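Local coordinates for protein muconate cycloisomerase (PDB 3MY9) that belongs to the enolase superfamily, pairing a capping N-terminal domain with a beta/alpha barrel that holds a magnesium ion at its strand ends, at residues 219-224 against 244-249; 249-254 against 267-272; 308-313 against 356-361. All coordinates share one frame; numbering follows the deposited sequence.

Contact 1 of 3, residues 219-224 against 244-249. With MG (magnesium ion), chain C.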
loop_
_atom_site.group_PDB
_atom_site.type_symbol
_atom_site.label_atom_id
_atom_site.label_comp_id
_atom_site.label_asym_id
_atom_site.label_seq_id
_atom_site.Cartn_x
_atom_site.Cartn_y
_atom_site.Cartn_z
ATOM N N PRO A 219 19.795 -21.940 12.490
ATOM C CA PRO A 219 19.085 -23.162 12.094
ATOM C C PRO A 219 18.647 -23.080 10.624
ATOM O O PRO A 219 18.498 -21.991 10.080
ATOM C CB PRO A 219 17.885 -23.172 13.020
ATOM C CG PRO A 219 17.701 -21.775 13.442
ATOM C CD PRO A 219 19.051 -21.170 13.488
ATOM N N THR A 220 18.478 -24.222 9.973
ATOM C CA THR A 220 18.017 -24.247 8.578
ATOM C C THR A 220 16.648 -23.627 8.460
ATOM O O THR A 220 16.392 -22.918 7.519
ATOM C CB THR A 220 18.055 -25.680 8.025
ATOM O OG1 THR A 220 19.415 -26.083 8.031
ATOM C CG2 THR A 220 17.479 -25.789 6.580
ATOM N N PHE A 221 15.765 -23.885 9.412
ATOM C CA PHE A 221 14.516 -23.131 9.488
ATOM C C PHE A 221 13.942 -23.217 10.878
ATOM O O PHE A 221 14.331 -24.070 11.668
ATOM C CB PHE A 221 13.478 -23.564 8.412
ATOM C CG PHE A 221 12.972 -25.026 8.517
ATOM C CD1 PHE A 221 12.180 -25.451 9.587
ATOM C CD2 PHE A 221 13.208 -25.929 7.476
ATOM C CE1 PHE A 221 11.690 -26.765 9.653
ATOM C CE2 PHE A 221 12.724 -27.250 7.530
ATOM C CZ PHE A 221 11.978 -27.683 8.619
ATOM N N ILE A 222 13.007 -22.328 11.167
ATOM C CA ILE A 222 12.245 -22.353 12.419
ATOM C C ILE A 222 10.778 -22.574 12.051
ATOM O O ILE A 222 10.222 -21.832 11.239
ATOM C CB ILE A 222 12.403 -21.046 13.172
ATOM C CG1 ILE A 222 13.878 -20.852 13.597
ATOM C CG2 ILE A 222 11.473 -21.014 14.373
ATOM C CD1 ILE A 222 14.172 -19.475 14.128
ATOM N N GLU A 223 10.175 -23.630 12.586
ATOM C CA GLU A 223 8.803 -23.997 12.206
ATOM C C GLU A 223 7.725 -23.364 13.076
ATOM O O GLU A 223 7.757 -23.476 14.307
ATOM C CB GLU A 223 8.644 -25.531 12.178
ATOM C CG GLU A 223 7.220 -26.027 11.931
ATOM C CD GLU A 223 7.157 -27.523 11.570
ATOM O OE1 GLU A 223 8.213 -28.183 11.436
ATOM O OE2 GLU A 223 6.041 -28.049 11.447
ATOM N N GLN A 224 6.802 -22.673 12.403
ATOM C CA GLN A 224 5.552 -22.147 12.947
ATOM C C GLN A 224 5.625 -21.807 14.445
ATOM O O GLN A 224 5.016 -22.470 15.283
ATOM C CB GLN A 224 4.418 -23.176 12.649
ATOM C CG GLN A 224 2.997 -22.696 12.847
ATOM C CD GLN A 224 2.529 -21.791 11.688
ATOM O OE1 GLN A 224 2.784 -22.097 10.530
ATOM N NE2 GLN A 224 1.852 -20.684 12.007
ATOM N N PRO A 244 15.206 -18.746 7.899
ATOM C CA PRO A 244 13.901 -18.986 7.277
ATOM C C PRO A 244 12.816 -19.385 8.305
ATOM O O PRO A 244 13.071 -20.168 9.214
ATOM C CB PRO A 244 14.192 -20.139 6.322
ATOM C CG PRO A 244 15.627 -19.872 5.882
ATOM C CD PRO A 244 16.287 -19.482 7.209
ATOM N N ILE A 245 11.636 -18.812 8.158
ATOM C CA ILE A 245 10.496 -19.196 8.922
ATOM C C ILE A 245 9.657 -20.126 8.064
ATOM O O ILE A 245 9.304 -19.771 6.954
ATOM C CB ILE A 245 9.668 -17.984 9.297
ATOM C CG1 ILE A 245 10.476 -17.006 10.179
ATOM C CG2 ILE A 245 8.384 -18.427 10.021
ATOM C CD1 ILE A 245 10.757 -17.553 11.575
ATOM N N LEU A 246 9.274 -21.285 8.603
ATOM C CA LEU A 246 8.481 -22.245 7.828
ATOM C C LEU A 246 7.057 -22.257 8.337
ATOM O O LEU A 246 6.814 -22.353 9.543
ATOM C CB LEU A 246 9.133 -23.628 7.884
ATOM C CG LEU A 246 8.604 -25.067 7.591
ATOM C CD1 LEU A 246 7.130 -25.332 7.940
ATOM C CD2 LEU A 246 8.970 -25.597 6.211
ATOM N N ALA A 247 6.115 -22.154 7.414
ATOM C CA ALA A 247 4.704 -22.205 7.759
ATOM C C ALA A 247 4.258 -23.653 7.759
ATOM O O ALA A 247 4.565 -24.404 6.822
ATOM C CB ALA A 247 3.886 -21.412 6.783
ATOM N N ASP A 248 3.557 -24.052 8.826
ATOM C CA ASP A 248 2.913 -25.348 8.859
ATOM C C ASP A 248 1.410 -25.121 8.933
ATOM O O ASP A 248 0.740 -25.092 7.888
ATOM C CB ASP A 248 3.456 -26.218 10.008
ATOM C CG ASP A 248 2.849 -27.634 10.026
ATOM O OD1 ASP A 248 2.049 -27.977 9.117
ATOM O OD2 ASP A 248 3.164 -28.390 10.978
ATOM N N GLU A 249 0.873 -24.881 10.129
ATOM C CA GLU A 249 -0.556 -24.644 10.263
ATOM C C GLU A 249 -1.048 -23.365 9.546
ATOM O O GLU A 249 -2.228 -23.277 9.200
ATOM C CB GLU A 249 -0.980 -24.654 11.737
ATOM C CG GLU A 249 -1.036 -26.067 12.355
ATOM C CD GLU A 249 0.347 -26.604 12.796
ATOM O OE1 GLU A 249 1.354 -25.844 12.817
ATOM O OE2 GLU A 249 0.414 -27.801 13.153
HETATM MG MG MG C . 4.291 -28.608 12.633
HETATM O O HOH W 1 2.536 -29.147 13.539
HETATM O O HOH W 2 3.774 -26.682 13.415
HETATM O O HOH W 3 5.196 -28.871 14.456
HETATM O O HOH W 4 4.535 -30.834 12.280
#
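P244 opens the pairing with strand 222-223: its carbonyl oxygen accepts the N-H of I222 (I222 N to P244 O 2.9 Å), while its ring packs against the T220 carbonyl oxygen and the CB of F221. I245 bridges I222 in parallel register, and its CD1 meets the CB of I222 on the face turned to M234 of helix 231-240. L246 then uses both backbone polar atoms, its N binding I222 O at 2.9 Å and its O taking the N-H of Q224 (Q224 N to L246 O 2.9 Å). Its side chain shares the other face of the sheet with E223 and runs beside that of F221; L246 CG sits over the F221 ring as a CH-pi contact, 4.2 Å from the centroid, displaced toward the rim. Beyond A247 a side chain takes over the joining of the two segments. Q224 bends at chi2 (77°), which swings OE1 back to the N-H of D248; D248 N lies 2.7 Å from Q224 OE1, in the carbonyl plane. NE2 of Q224 is held by V226 O and S250 OG. The carboxylate of D248 is turned 63° from that of E223, and one oxygen of each binds magnesium, D248 OD2 at 2.0 Å and E223 OE2 at 2.2 Å. The ion brings these two oxygens together; their other oxygens form salt bridges to K272 and K166, respectively. Four waters complete six-fold coordination. E249 stays in the second shell, each carboxylate oxygen accepting from one metal-bound water. Neighbouring parallel strands of a beta-alpha-beta unit, delivering acidic ligands from their C-terminal ends to a magnesium ion, are characteristic of the enolase superfamily barrel.

Contact 2 of 3, residues 249-254 against 267-272; sequences ESCFDA and DAISVK
K272 reaches from just beyond strand 268-270 to the C251 carbonyl, making this a buried polar contact between a strand end and the loop that leads from strand 245-247 into helix 254-263; a small apolar patch, C251 on I269, lies beside it. The bond is short, K272 NZ to C251 O 2.7 Å, with the nitrogen 40° above the carbonyl plane. Bends at chi2 (81°) and chi3 (75°) fold the lysine back on its own strand, where K272 NZ also meets S270 O at 3.0 Å. A longer bond runs from K272 NZ to S270 OG, 3.2 Å. With the salt bridge to D248, four acceptors surround NZ and fix its place near the magnesium site. The aliphatic part of the lysine is used as well: K272 CE packs obliquely against the F252 ring, 3.8 Å from F252 CD2, and the ring of W57 meets F252 at a steep angle. A water links the two backbones, donating to F252 O (2.8 Å) and accepting from K272 N (2.9 Å). On the apolar side, C251 SG lies against two methyls of I269, 4.0 Å from I269 CG2 and almost as near CD1. L257 of helix 254-263 touches both residues, and L285 of helix 279-292 adds to the packing on I269, so this patch belongs to the layer between strand and helices. At their far ends both segments turn into helices, with D253 and K272 each at an N-cap position. Loop and strand thus frame one beta-alpha-beta unit of the barrel, strand 245-247, helix 254-263 and strand 268-270, and the lysine just past the second strand belongs to the polar cluster at the C-terminal mouth of a beta/alpha barrel.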
loop_
_atom_site.group_PDB
_atom_site.type_symbol
_atom_site.label_atom_id
_atom_site.label_comp_id
_atom_site.label_asym_id
_atom_site.label_seq_id
_atom_site.Cartn_x
_atom_site.Cartn_y
_atom_site.Cartn_z
ATOM N N GLU A 249 0.873 -24.881 10.129
ATOM C CA GLU A 249 -0.556 -24.644 10.263
ATOM C C GLU A 249 -1.048 -23.365 9.546
ATOM O O GLU A 249 -2.228 -23.277 9.200
ATOM C CB GLU A 249 -0.980 -24.654 11.737
ATOM C CG GLU A 249 -1.036 -26.067 12.355
ATOM C CD GLU A 249 0.347 -26.604 12.796
ATOM O OE1 GLU A 249 1.354 -25.844 12.817
ATOM O OE2 GLU A 249 0.414 -27.801 13.153
ATOM N N SER A 250 -0.155 -22.403 9.284
ATOM C CA SER A 250 -0.490 -21.247 8.417
ATOM C C SER A 250 -0.688 -21.599 6.956
ATOM O O SER A 250 -1.134 -20.768 6.207
ATOM C CB SER A 250 0.585 -20.155 8.462
ATOM O OG SER A 250 0.605 -19.489 9.691
ATOM N N CYS A 251 -0.291 -22.787 6.522
ATOM C CA CYS A 251 -0.437 -23.148 5.132
ATOM C C CYS A 251 -0.915 -24.598 4.931
ATOM O O CYS A 251 -0.108 -25.561 4.912
ATOM C CB CYS A 251 0.871 -22.892 4.407
ATOM S SG CYS A 251 0.707 -23.121 2.614
ATOM N N PHE A 252 -2.227 -24.741 4.789
ATOM C CA PHE A 252 -2.824 -26.056 4.532
ATOM C C PHE A 252 -3.001 -26.330 3.052
ATOM O O PHE A 252 -2.867 -27.465 2.622
ATOM C CB PHE A 252 -4.190 -26.188 5.232
ATOM C CG PHE A 252 -4.062 -26.398 6.702
ATOM C CD1 PHE A 252 -4.315 -25.388 7.589
ATOM C CD2 PHE A 252 -3.614 -27.605 7.193
ATOM C CE1 PHE A 252 -4.175 -25.586 8.954
ATOM C CE2 PHE A 252 -3.469 -27.808 8.569
ATOM C CZ PHE A 252 -3.746 -26.785 9.436
ATOM N N ASP A 253 -3.308 -25.289 2.287
ATOM C CA ASP A 253 -3.774 -25.460 0.901
ATOM C C ASP A 253 -3.311 -24.306 0.015
ATOM O O ASP A 253 -2.614 -23.384 0.475
ATOM C CB ASP A 253 -5.312 -25.637 0.860
ATOM C CG ASP A 253 -6.087 -24.404 1.373
ATOM O OD1 ASP A 253 -5.493 -23.323 1.534
ATOM O OD2 ASP A 253 -7.313 -24.517 1.612
ATOM N N ALA A 254 -3.691 -24.365 -1.251
ATOM C CA ALA A 254 -3.209 -23.428 -2.250
ATOM C C ALA A 254 -3.681 -22.025 -1.903
ATOM O O ALA A 254 -2.914 -21.058 -2.022
ATOM C CB ALA A 254 -3.672 -23.840 -3.637
ATOM N N ASP A 267 9.066 -18.322 4.622
ATOM C CA ASP A 267 10.107 -18.552 3.643
ATOM C C ASP A 267 10.057 -19.971 3.061
ATOM O O ASP A 267 10.808 -20.268 2.129
ATOM C CB ASP A 267 11.480 -18.326 4.293
ATOM C CG ASP A 267 11.588 -16.971 4.955
ATOM O OD1 ASP A 267 11.557 -15.968 4.232
ATOM O OD2 ASP A 267 11.636 -16.905 6.202
ATOM N N ALA A 268 9.211 -20.834 3.628
ATOM C CA ALA A 268 9.123 -22.277 3.265
ATOM C C ALA A 268 7.808 -22.777 3.842
ATOM O O ALA A 268 7.256 -22.145 4.745
ATOM C CB ALA A 268 10.301 -23.096 3.852
ATOM N N ILE A 269 7.270 -23.855 3.277
ATOM C CA ILE A 269 6.001 -24.404 3.744
ATOM C C ILE A 269 6.118 -25.915 3.923
ATOM O O ILE A 269 6.887 -26.571 3.228
ATOM C CB ILE A 269 4.854 -24.092 2.782
ATOM C CG1 ILE A 269 5.050 -24.820 1.440
ATOM C CG2 ILE A 269 4.679 -22.569 2.571
ATOM C CD1 ILE A 269 3.908 -24.684 0.532
ATOM N N SER A 270 5.376 -26.480 4.863
ATOM C CA SER A 270 5.266 -27.941 4.930
ATOM C C SER A 270 4.022 -28.340 4.166
ATOM O O SER A 270 2.975 -27.755 4.362
ATOM C CB SER A 270 5.163 -28.423 6.364
ATOM O OG SER A 270 4.094 -27.732 6.984
ATOM N N VAL A 271 4.156 -29.330 3.295
ATOM C CA VAL A 271 3.071 -29.797 2.451
ATOM C C VAL A 271 2.434 -31.019 3.114
ATOM O O VAL A 271 3.112 -32.006 3.408
ATOM C CB VAL A 271 3.565 -30.205 1.033
ATOM C CG1 VAL A 271 4.498 -29.174 0.463
ATOM C CG2 VAL A 271 4.284 -31.515 1.090
ATOM N N LYS A 272 1.135 -30.917 3.372
ATOM C CA LYS A 272 0.358 -31.961 4.033
ATOM C C LYS A 272 -0.505 -32.599 2.969
ATOM O O LYS A 272 -1.504 -32.010 2.587
ATOM C CB LYS A 272 -0.559 -31.323 5.090
ATOM C CG LYS A 272 0.034 -31.110 6.476
ATOM C CD LYS A 272 0.892 -29.860 6.572
ATOM C CE LYS A 272 0.042 -28.571 6.623
ATOM N NZ LYS A 272 0.975 -27.418 6.585
HETATM O O HOH W 5 -0.208 -28.397 2.675
#

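Contact 3 of 3, residues 308-313 against 356-361; sequences LAAGTQ and PGLGIS
A309 and A310 of helix 305-316 receive L358 and I360 of the 356-361 loop in a close apolar contact, and Q313, one turn further along the helix, adds a single hydrogen bond. Among the apolar contacts, the methyl of A309 points at the loop and touches two residues at once: A309 CB is 3.6 Å from I360 CG2 and 4.1 Å from L358 CB. L358 lies alongside the helix and sends one branch past A309, its CD2 resting 3.6 Å from A310 CA and 3.9 Å from A310 CB. The small alanines let the leucine come right up to the helix backbone. M110 of helix 102-120 touches both L358 and A310, so the leucine is packed between two helices. The polar contact is made by the amide of Q313. Bent at chi2 (-77°), the side chain brings NE2 to the backbone carbonyl of L358, Q313 NE2 to L358 O 3.0 Å; the bond is not straight (132° at the hydrogen), and the donor stands 63° above the carbonyl plane. OE1 of the same amide accepts from A125 N, so Q313 links the helix to two loops. Within the loop, P356 to G359 form a type II' beta turn, with a weak bond from G359 N to P356 O (3.0 Å). G357 takes the positive phi of its first corner, and L358, at the second, has its own N-H bound by D114 of helix 102-120. Backbone bonds from G357 to L122 and V124 continue the link. Helix and turn form a buried junction between a barrel helix and helix 102-120, which probably belongs to the N-terminal part, consistent with the two-domain build of the enolase superfamily.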
loop_
_atom_site.group_PDB
_atom_site.type_symbol
_atom_site.label_atom_id
_atom_site.label_comp_id
_atom_site.label_asym_id
_atom_site.label_seq_id
_atom_site.Cartn_x
_atom_site.Cartn_y
_atom_site.Cartn_z
ATOM N N LEU A 308 2.016 -43.716 3.649
ATOM C CA LEU A 308 3.432 -43.402 3.566
ATOM C C LEU A 308 3.958 -43.642 2.161
ATOM O O LEU A 308 4.766 -42.880 1.674
ATOM C CB LEU A 308 4.216 -44.258 4.547
ATOM C CG LEU A 308 5.730 -44.072 4.556
ATOM C CD1 LEU A 308 6.091 -42.623 4.798
ATOM C CD2 LEU A 308 6.304 -44.974 5.633
ATOM N N ALA A 309 3.510 -44.703 1.511
ATOM C CA ALA A 309 3.925 -44.990 0.125
ATOM C C ALA A 309 3.486 -43.827 -0.769
ATOM O O ALA A 309 4.247 -43.325 -1.587
ATOM C CB ALA A 309 3.314 -46.323 -0.365
ATOM N N ALA A 310 2.250 -43.392 -0.582
ATOM C CA ALA A 310 1.703 -42.273 -1.352
ATOM C C ALA A 310 2.547 -41.006 -1.151
ATOM O O ALA A 310 2.913 -40.330 -2.112
ATOM C CB ALA A 310 0.233 -42.024 -0.976
ATOM N N GLY A 311 2.880 -40.713 0.094
ATOM C CA GLY A 311 3.647 -39.510 0.391
ATOM C C GLY A 311 5.056 -39.563 -0.188
ATOM O O GLY A 311 5.565 -38.576 -0.698
ATOM N N THR A 312 5.671 -40.732 -0.125
ATOM C CA THR A 312 7.014 -40.935 -0.644
ATOM C C THR A 312 7.074 -40.793 -2.175
ATOM O O THR A 312 8.001 -40.200 -2.713
ATOM C CB THR A 312 7.514 -42.325 -0.207
ATOM O OG1 THR A 312 7.624 -42.344 1.224
ATOM C CG2 THR A 312 8.852 -42.607 -0.795
ATOM N N GLN A 313 6.075 -41.335 -2.867
ATOM C CA GLN A 313 5.933 -41.165 -4.333
ATOM C C GLN A 313 5.745 -39.704 -4.726
ATOM O O GLN A 313 6.382 -39.192 -5.665
ATOM C CB GLN A 313 4.733 -41.969 -4.860
ATOM C CG GLN A 313 4.822 -43.468 -4.642
ATOM C CD GLN A 313 5.740 -44.165 -5.612
ATOM O OE1 GLN A 313 6.074 -43.635 -6.665
ATOM N NE2 GLN A 313 6.152 -45.384 -5.262
ATOM N N PRO A 356 5.527 -50.869 -9.679
ATOM C CA PRO A 356 4.365 -50.163 -10.215
ATOM C C PRO A 356 3.409 -49.655 -9.148
ATOM O O PRO A 356 3.417 -50.146 -8.015
ATOM C CB PRO A 356 3.672 -51.220 -11.080
ATOM C CG PRO A 356 4.183 -52.519 -10.617
ATOM C CD PRO A 356 5.566 -52.275 -10.099
ATOM N N GLY A 357 2.573 -48.687 -9.524
ATOM C CA GLY A 357 1.608 -48.122 -8.604
ATOM C C GLY A 357 2.306 -47.508 -7.412
ATOM O O GLY A 357 3.314 -46.813 -7.568
ATOM N N LEU A 358 1.785 -47.792 -6.217
ATOM C CA LEU A 358 2.389 -47.289 -4.978
ATOM C C LEU A 358 3.705 -48.013 -4.652
ATOM O O LEU A 358 4.541 -47.478 -3.931
ATOM C CB LEU A 358 1.412 -47.401 -3.810
ATOM C CG LEU A 358 0.236 -46.422 -3.845
ATOM C CD1 LEU A 358 -0.898 -46.885 -2.941
ATOM C CD2 LEU A 358 0.692 -45.013 -3.488
ATOM N N GLY A 359 3.880 -49.213 -5.200
ATOM C CA GLY A 359 5.058 -50.038 -4.951
ATOM C C GLY A 359 5.002 -50.833 -3.648
ATOM O O GLY A 359 6.030 -51.086 -3.051
ATOM N N ILE A 360 3.797 -51.222 -3.226
ATOM C CA ILE A 360 3.560 -51.985 -1.985
ATOM C C ILE A 360 2.587 -53.117 -2.307
ATOM O O ILE A 360 1.878 -53.054 -3.311
ATOM C CB ILE A 360 2.942 -51.087 -0.866
ATOM C CG1 ILE A 360 1.501 -50.675 -1.206
ATOM C CG2 ILE A 360 3.767 -49.832 -0.659
ATOM C CD1 ILE A 360 0.876 -49.757 -0.186
ATOM N N SER A 361 2.556 -54.156 -1.476
ATOM C CA SER A 361 1.588 -55.234 -1.648
ATOM C C SER A 361 0.848 -55.542 -0.353
ATOM O O SER A 361 1.421 -55.455 0.731
ATOM C CB SER A 361 2.276 -56.492 -2.176
ATOM O OG SER A 361 3.588 -56.588 -1.653
#

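From the N terminus, contact 1 closes first, bringing 244-249 back beside 219-224 after helix 231-240. Contact 2 follows in series from the shared residue E249, closing over helix 254-263, so the two follow the chain through three consecutive parallel strands, contact 1 pairing the first two and contact 2 setting the loop after the second against the third. They touch at D248 and K272 and through a probable hydrogen bond from I245 N to D267. Contact 3 closes a longer loop of 42 residues, its centre about 23 Å from that of contact 2, across the chain's centre. None nests or crosses; contact 3 ties a barrel helix to the loop between strand 349-351 and helix 364-370.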